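Local coordinates for protein ribonucleoside-diphosphate reductase, alpha chain (Actinobacillus ureae ATCC 25976, PDB 6DQX) that probably reduces ribonucleoside diphosphates to deoxyribonucleotides, as the catalytic alpha subunit of a class Id ribonucleotide reductase, at residues A[102-116]-A[278-292]. Residues are numbered along the deposited sequence; the frame is centred on the assembly and turned at random.
Sequences PISCFGSYIGDSIHE and IMLPSSNDESFVCCL. With EDO (1,2-ethanediol), chain H.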
loop_
_atom_site.group_PDB
_atom_site.type_symbol
_atom_site.label_atom_id
_atom_site.label_comp_id
_atom_site.label_asym_id
_atom_site.label_seq_id
_atom_site.Cartn_x
_atom_site.Cartn_y
_atom_site.Cartn_z
ATOM N N PRO A 102 -0.636 17.998 15.277
ATOM C CA PRO A 102 0.326 18.255 16.367
ATOM C C PRO A 102 0.733 17.012 17.184
ATOM O O PRO A 102 1.368 17.171 18.238
ATOM C CB PRO A 102 -0.451 19.271 17.217
ATOM C CG PRO A 102 -1.835 18.730 17.164
ATOM C CD PRO A 102 -2.015 18.277 15.719
ATOM N N ILE A 103 0.397 15.802 16.719
ATOM C CA ILE A 103 0.705 14.547 17.428
ATOM C C ILE A 103 2.107 14.036 17.064
ATOM O O ILE A 103 2.613 14.355 16.002
ATOM C CB ILE A 103 -0.346 13.431 17.219
ATOM C CG1 ILE A 103 -0.644 13.205 15.724
ATOM C CG2 ILE A 103 -1.655 13.780 17.951
ATOM C CD1 ILE A 103 -1.236 11.862 15.371
ATOM N N SER A 104 2.715 13.271 17.973
ATOM C CA SER A 104 4.106 12.734 17.818
ATOM C C SER A 104 4.203 11.199 17.729
ATOM O O SER A 104 5.302 10.645 17.653
ATOM C CB SER A 104 4.990 13.244 18.987
ATOM O OG SER A 104 5.295 14.629 18.799
ATOM N N CYS A 105 3.074 10.514 17.726
ATOM C CA CYS A 105 3.059 9.078 17.456
ATOM C C CYS A 105 1.700 8.680 16.877
ATOM O O CYS A 105 0.696 9.404 17.013
ATOM C CB CYS A 105 3.406 8.261 18.733
ATOM S SG CYS A 105 2.104 8.304 19.995
ATOM N N PHE A 106 1.678 7.507 16.260
ATOM C CA PHE A 106 0.474 6.928 15.675
ATOM C C PHE A 106 0.708 5.414 15.613
ATOM O O PHE A 106 1.602 4.939 14.885
ATOM C CB PHE A 106 0.221 7.528 14.289
ATOM C CG PHE A 106 -1.136 7.221 13.726
ATOM C CD1 PHE A 106 -1.458 5.943 13.297
ATOM C CD2 PHE A 106 -2.104 8.217 13.625
ATOM C CE1 PHE A 106 -2.712 5.648 12.783
ATOM C CE2 PHE A 106 -3.364 7.930 13.105
ATOM C CZ PHE A 106 -3.676 6.639 12.699
ATOM N N GLY A 107 -0.040 4.673 16.414
ATOM C CA GLY A 107 0.173 3.238 16.586
ATOM C C GLY A 107 -1.037 2.426 16.268
ATOM O O GLY A 107 -2.063 2.573 16.924
ATOM N N SER A 108 -0.929 1.572 15.247
ATOM C CA SER A 108 -2.065 0.783 14.764
ATOM C C SER A 108 -1.948 -0.690 15.131
ATOM O O SER A 108 -0.838 -1.264 15.213
ATOM C CB SER A 108 -2.223 0.898 13.247
ATOM O OG SER A 108 -2.138 2.245 12.835
ATOM N N TYR A 109 -3.104 -1.296 15.337
ATOM C CA TYR A 109 -3.233 -2.729 15.511
ATOM C C TYR A 109 -3.668 -3.296 14.156
ATOM O O TYR A 109 -4.652 -2.834 13.586
ATOM C CB TYR A 109 -4.280 -3.035 16.570
ATOM C CG TYR A 109 -4.633 -4.481 16.671
ATOM C CD1 TYR A 109 -3.886 -5.348 17.451
ATOM C CD2 TYR A 109 -5.731 -4.996 15.943
ATOM C CE1 TYR A 109 -4.219 -6.697 17.520
ATOM C CE2 TYR A 109 -6.040 -6.331 15.987
ATOM C CZ TYR A 109 -5.295 -7.169 16.778
ATOM O OH TYR A 109 -5.643 -8.505 16.833
ATOM N N ILE A 110 -2.927 -4.277 13.656
ATOM C CA ILE A 110 -3.274 -4.918 12.360
ATOM C C ILE A 110 -4.066 -6.203 12.586
ATOM O O ILE A 110 -3.512 -7.217 12.988
ATOM C CB ILE A 110 -2.021 -5.212 11.514
ATOM C CG1 ILE A 110 -1.190 -3.934 11.351
ATOM C CG2 ILE A 110 -2.455 -5.757 10.124
ATOM C CD1 ILE A 110 0.110 -4.069 10.589
ATOM N N GLY A 111 -5.384 -6.168 12.357
ATOM C CA GLY A 111 -6.185 -7.384 12.463
ATOM C C GLY A 111 -5.846 -8.376 11.361
ATOM O O GLY A 111 -5.349 -7.998 10.304
ATOM N N ASP A 112 -6.135 -9.647 11.614
ATOM C CA ASP A 112 -5.746 -10.744 10.724
ATOM C C ASP A 112 -6.695 -10.861 9.512
ATOM O O ASP A 112 -7.379 -11.882 9.334
ATOM C CB ASP A 112 -5.744 -12.049 11.533
ATOM C CG ASP A 112 -5.131 -13.221 10.790
ATOM O OD1 ASP A 112 -4.153 -13.063 10.014
ATOM O OD2 ASP A 112 -5.623 -14.338 11.028
ATOM N N SER A 113 -6.746 -9.827 8.682
ATOM C CA SER A 113 -7.616 -9.822 7.488
ATOM C C SER A 113 -7.083 -8.812 6.501
ATOM O O SER A 113 -6.511 -7.792 6.894
ATOM C CB SER A 113 -9.088 -9.486 7.845
ATOM O OG SER A 113 -9.305 -8.094 8.107
ATOM N N ILE A 114 -7.317 -9.049 5.203
ATOM C CA ILE A 114 -6.926 -8.054 4.217
ATOM C C ILE A 114 -7.616 -6.717 4.475
ATOM O O ILE A 114 -7.011 -5.676 4.324
ATOM C CB ILE A 114 -7.166 -8.527 2.743
ATOM C CG1 ILE A 114 -6.400 -9.829 2.452
ATOM C CG2 ILE A 114 -6.711 -7.451 1.770
ATOM C CD1 ILE A 114 -4.884 -9.767 2.542
ATOM N N HIS A 115 -8.888 -6.731 4.846
ATOM C CA HIS A 115 -9.583 -5.487 5.127
ATOM C C HIS A 115 -8.824 -4.650 6.163
ATOM O O HIS A 115 -8.565 -3.467 5.949
ATOM C CB HIS A 115 -10.994 -5.785 5.607
ATOM C CG HIS A 115 -11.713 -4.603 6.168
ATOM N ND1 HIS A 115 -12.468 -4.684 7.318
ATOM C CD2 HIS A 115 -11.789 -3.318 5.757
ATOM C CE1 HIS A 115 -12.983 -3.497 7.585
ATOM N NE2 HIS A 115 -12.585 -2.648 6.656
ATOM N N GLU A 116 -8.463 -5.288 7.268
ATOM C CA GLU A 116 -7.798 -4.595 8.380
ATOM C C GLU A 116 -6.356 -4.215 8.029
ATOM O O GLU A 116 -5.867 -3.168 8.467
ATOM C CB GLU A 116 -7.885 -5.433 9.668
ATOM C CG GLU A 116 -9.321 -5.558 10.167
ATOM C CD GLU A 116 -9.597 -6.751 11.058
ATOM O OE1 GLU A 116 -9.132 -7.889 10.791
ATOM O OE2 GLU A 116 -10.352 -6.554 12.029
ATOM N N ILE A 278 6.353 5.107 24.109
ATOM C CA ILE A 278 4.896 5.114 24.281
ATOM C C ILE A 278 4.409 3.751 24.752
ATOM O O ILE A 278 4.935 2.717 24.348
ATOM C CB ILE A 278 4.201 5.534 22.957
ATOM C CG1 ILE A 278 4.637 6.970 22.587
ATOM C CG2 ILE A 278 2.685 5.424 23.052
ATOM C CD1 ILE A 278 4.133 8.049 23.530
ATOM N N MET A 279 3.393 3.766 25.619
ATOM C CA MET A 279 2.812 2.534 26.202
ATOM C C MET A 279 1.308 2.702 26.264
ATOM O O MET A 279 0.738 2.965 27.332
ATOM C CB MET A 279 3.396 2.255 27.606
ATOM C CG MET A 279 4.911 2.136 27.620
ATOM S SD MET A 279 5.399 0.550 26.986
ATOM C CE MET A 279 7.040 0.835 26.346
ATOM N N LEU A 280 0.661 2.549 25.099
ATOM C CA LEU A 280 -0.775 2.800 24.987
ATOM C C LEU A 280 -1.427 1.644 24.213
ATOM O O LEU A 280 -0.749 0.970 23.426
ATOM C CB LEU A 280 -1.058 4.107 24.267
ATOM C CG LEU A 280 -0.524 5.370 24.938
ATOM C CD1 LEU A 280 -0.673 6.561 24.003
ATOM C CD2 LEU A 280 -1.262 5.609 26.251
ATOM N N PRO A 281 -2.713 1.395 24.479
ATOM C CA PRO A 281 -3.404 0.261 23.874
ATOM C C PRO A 281 -3.905 0.610 22.477
ATOM O O PRO A 281 -4.420 1.717 22.256
ATOM C CB PRO A 281 -4.587 0.032 24.817
ATOM C CG PRO A 281 -4.884 1.367 25.398
ATOM C CD PRO A 281 -3.516 1.993 25.564
ATOM N N SER A 282 -3.740 -0.327 21.552
ATOM C CA SER A 282 -4.322 -0.215 20.211
ATOM C C SER A 282 -5.211 -1.437 20.004
ATOM O O SER A 282 -5.068 -2.443 20.697
ATOM C CB SER A 282 -3.231 -0.105 19.153
ATOM O OG SER A 282 -2.281 -1.132 19.299
ATOM N N SER A 283 -6.180 -1.327 19.090
ATOM C CA SER A 283 -7.157 -2.410 18.901
ATOM C C SER A 283 -7.744 -2.306 17.503
ATOM O O SER A 283 -7.429 -1.397 16.764
ATOM C CB SER A 283 -8.302 -2.257 19.900
ATOM O OG SER A 283 -8.976 -1.059 19.627
ATOM N N ASN A 284 -8.654 -3.219 17.178
ATOM C CA ASN A 284 -9.425 -3.155 15.922
ATOM C C ASN A 284 -10.116 -1.799 15.673
ATOM O O ASN A 284 -10.207 -1.364 14.516
ATOM C CB ASN A 284 -10.493 -4.283 15.896
ATOM C CG ASN A 284 -9.899 -5.670 15.717
ATOM O OD1 ASN A 284 -10.195 -6.596 16.492
ATOM N ND2 ASN A 284 -9.060 -5.834 14.699
ATOM N N ASP A 285 -10.544 -1.114 16.738
ATOM C CA ASP A 285 -11.264 0.152 16.632
ATOM C C ASP A 285 -10.489 1.434 17.014
ATOM O O ASP A 285 -10.976 2.521 16.740
ATOM C CB ASP A 285 -12.586 0.096 17.435
ATOM C CG ASP A 285 -12.378 -0.224 18.920
ATOM O OD1 ASP A 285 -12.314 -1.430 19.260
ATOM O OD2 ASP A 285 -12.301 0.705 19.762
ATOM N N GLU A 286 -9.297 1.297 17.617
ATOM C CA GLU A 286 -8.521 2.434 18.098
ATOM C C GLU A 286 -7.034 2.326 17.741
ATOM O O GLU A 286 -6.429 1.305 17.961
ATOM C CB GLU A 286 -8.669 2.544 19.610
ATOM C CG GLU A 286 -10.007 3.132 20.042
ATOM C CD GLU A 286 -10.095 3.367 21.548
ATOM O OE1 GLU A 286 -9.600 2.544 22.341
ATOM O OE2 GLU A 286 -10.690 4.376 21.957
ATOM N N SER A 287 -6.475 3.408 17.226
ATOM C CA SER A 287 -5.020 3.523 16.982
ATOM C C SER A 287 -4.516 4.586 17.977
ATOM O O SER A 287 -5.055 5.694 18.038
ATOM C CB SER A 287 -4.749 3.962 15.561
ATOM O OG SER A 287 -5.165 2.926 14.690
ATOM N N PHE A 288 -3.513 4.246 18.779
ATOM C CA PHE A 288 -3.035 5.227 19.766
ATOM C C PHE A 288 -2.368 6.411 19.111
ATOM O O PHE A 288 -1.690 6.273 18.085
ATOM C CB PHE A 288 -2.186 4.588 20.874
ATOM C CG PHE A 288 -0.846 4.028 20.438
ATOM C CD1 PHE A 288 0.209 4.854 20.096
ATOM C CD2 PHE A 288 -0.627 2.658 20.461
ATOM C CE1 PHE A 288 1.463 4.308 19.752
ATOM C CE2 PHE A 288 0.612 2.118 20.118
ATOM C CZ PHE A 288 1.637 2.940 19.763
ATOM N N VAL A 289 -2.618 7.590 19.687
ATOM C CA VAL A 289 -1.890 8.799 19.392
ATOM C C VAL A 289 -1.564 9.500 20.705
ATOM O O VAL A 289 -2.235 9.304 21.718
ATOM C CB VAL A 289 -2.658 9.746 18.451
ATOM C CG1 VAL A 289 -2.854 9.104 17.088
ATOM C CG2 VAL A 289 -4.026 10.117 19.016
ATOM N N CYS A 290 -0.569 10.374 20.650
ATOM C CA CYS A 290 -0.127 11.102 21.848
ATOM C C CYS A 290 0.616 12.353 21.403
ATOM O O CYS A 290 1.101 12.426 20.282
ATOM C CB CYS A 290 0.789 10.190 22.669
ATOM S SG CYS A 290 1.056 10.706 24.372
ATOM N N CYS A 291 0.699 13.345 22.264
ATOM C CA CYS A 291 1.490 14.524 21.961
ATOM C C CYS A 291 2.481 14.712 23.072
ATOM O O CYS A 291 2.331 14.142 24.160
ATOM C CB CYS A 291 0.634 15.749 21.794
ATOM S SG CYS A 291 -0.370 16.118 23.219
ATOM N N LEU A 292 3.498 15.488 22.795
ATOM C CA LEU A 292 4.587 15.627 23.742
ATOM C C LEU A 292 5.111 17.021 23.791
ATOM O O LEU A 292 4.978 17.797 22.850
ATOM C CB LEU A 292 5.708 14.638 23.440
ATOM C CG LEU A 292 6.677 14.820 22.285
ATOM C CD1 LEU A 292 7.821 15.766 22.631
ATOM C CD2 LEU A 292 7.270 13.479 21.837
HETATM C C1 EDO H . -4.736 -12.769 5.181
HETATM O O1 EDO H . -5.710 -13.687 5.680
HETATM C C2 EDO H . -4.084 -12.085 6.374
HETATM O O2 EDO H . -3.427 -13.062 7.194
HETATM O O HOH W 1 3.480 16.356 19.836
HETATM O O HOH W 2 -0.005 -0.807 17.897
HETATM O O HOH W 3 -5.435 0.328 15.339
HETATM O O HOH W 4 -7.763 -4.277 12.950
#
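G107 and F288 form an antiparallel hydrogen-bonded pair between strand 105-109 and the start of strand 288-296. The pair lies at the seam between the two parallel halves of the ten-stranded alpha/beta barrel of ribonucleotide reductases. G107 N donates to F288 O at 2.8 Å. The return bond from F288 N to G107 O is weak. The F288 ring folds back over its partner in a CH-pi contact, with G107 CA 3.5 Å from the ring centroid. Chi1 of 67° sets F288 CG between its own backbone N and carbonyl carbon, which brings the ring over the glycine. C105 SG meets the same ring at its edge and also packs on C290 CB. On the face of V289 and F106, V289 CG1 touches F106 CD2 at 3.7 Å; I103 CD1 also reaches it, at 3.6 Å. Helix 334-343 packs on V289 and F106 through A336.

Beyond G107 the pairing gives way to the loop 282-287, and a water bridges the two segments. It accepts from Y109 N and donates to E286 O and S287 OG. E123 of helix 114-130 hydrogen-bonds to both S108 OG and S287 OG, one carboxylate oxygen to each. The N284 amide stands nearly perpendicular to the Y109 ring, with ND2 at the ring edge, 3.3 Å from CE2. Y109 OH hydrogen-bonds to D140. S113 caps helix 114-130: its OG accepts from E116 N at 3.0 Å and donates to E116 OE1, reaching it from above the carboxylate plane.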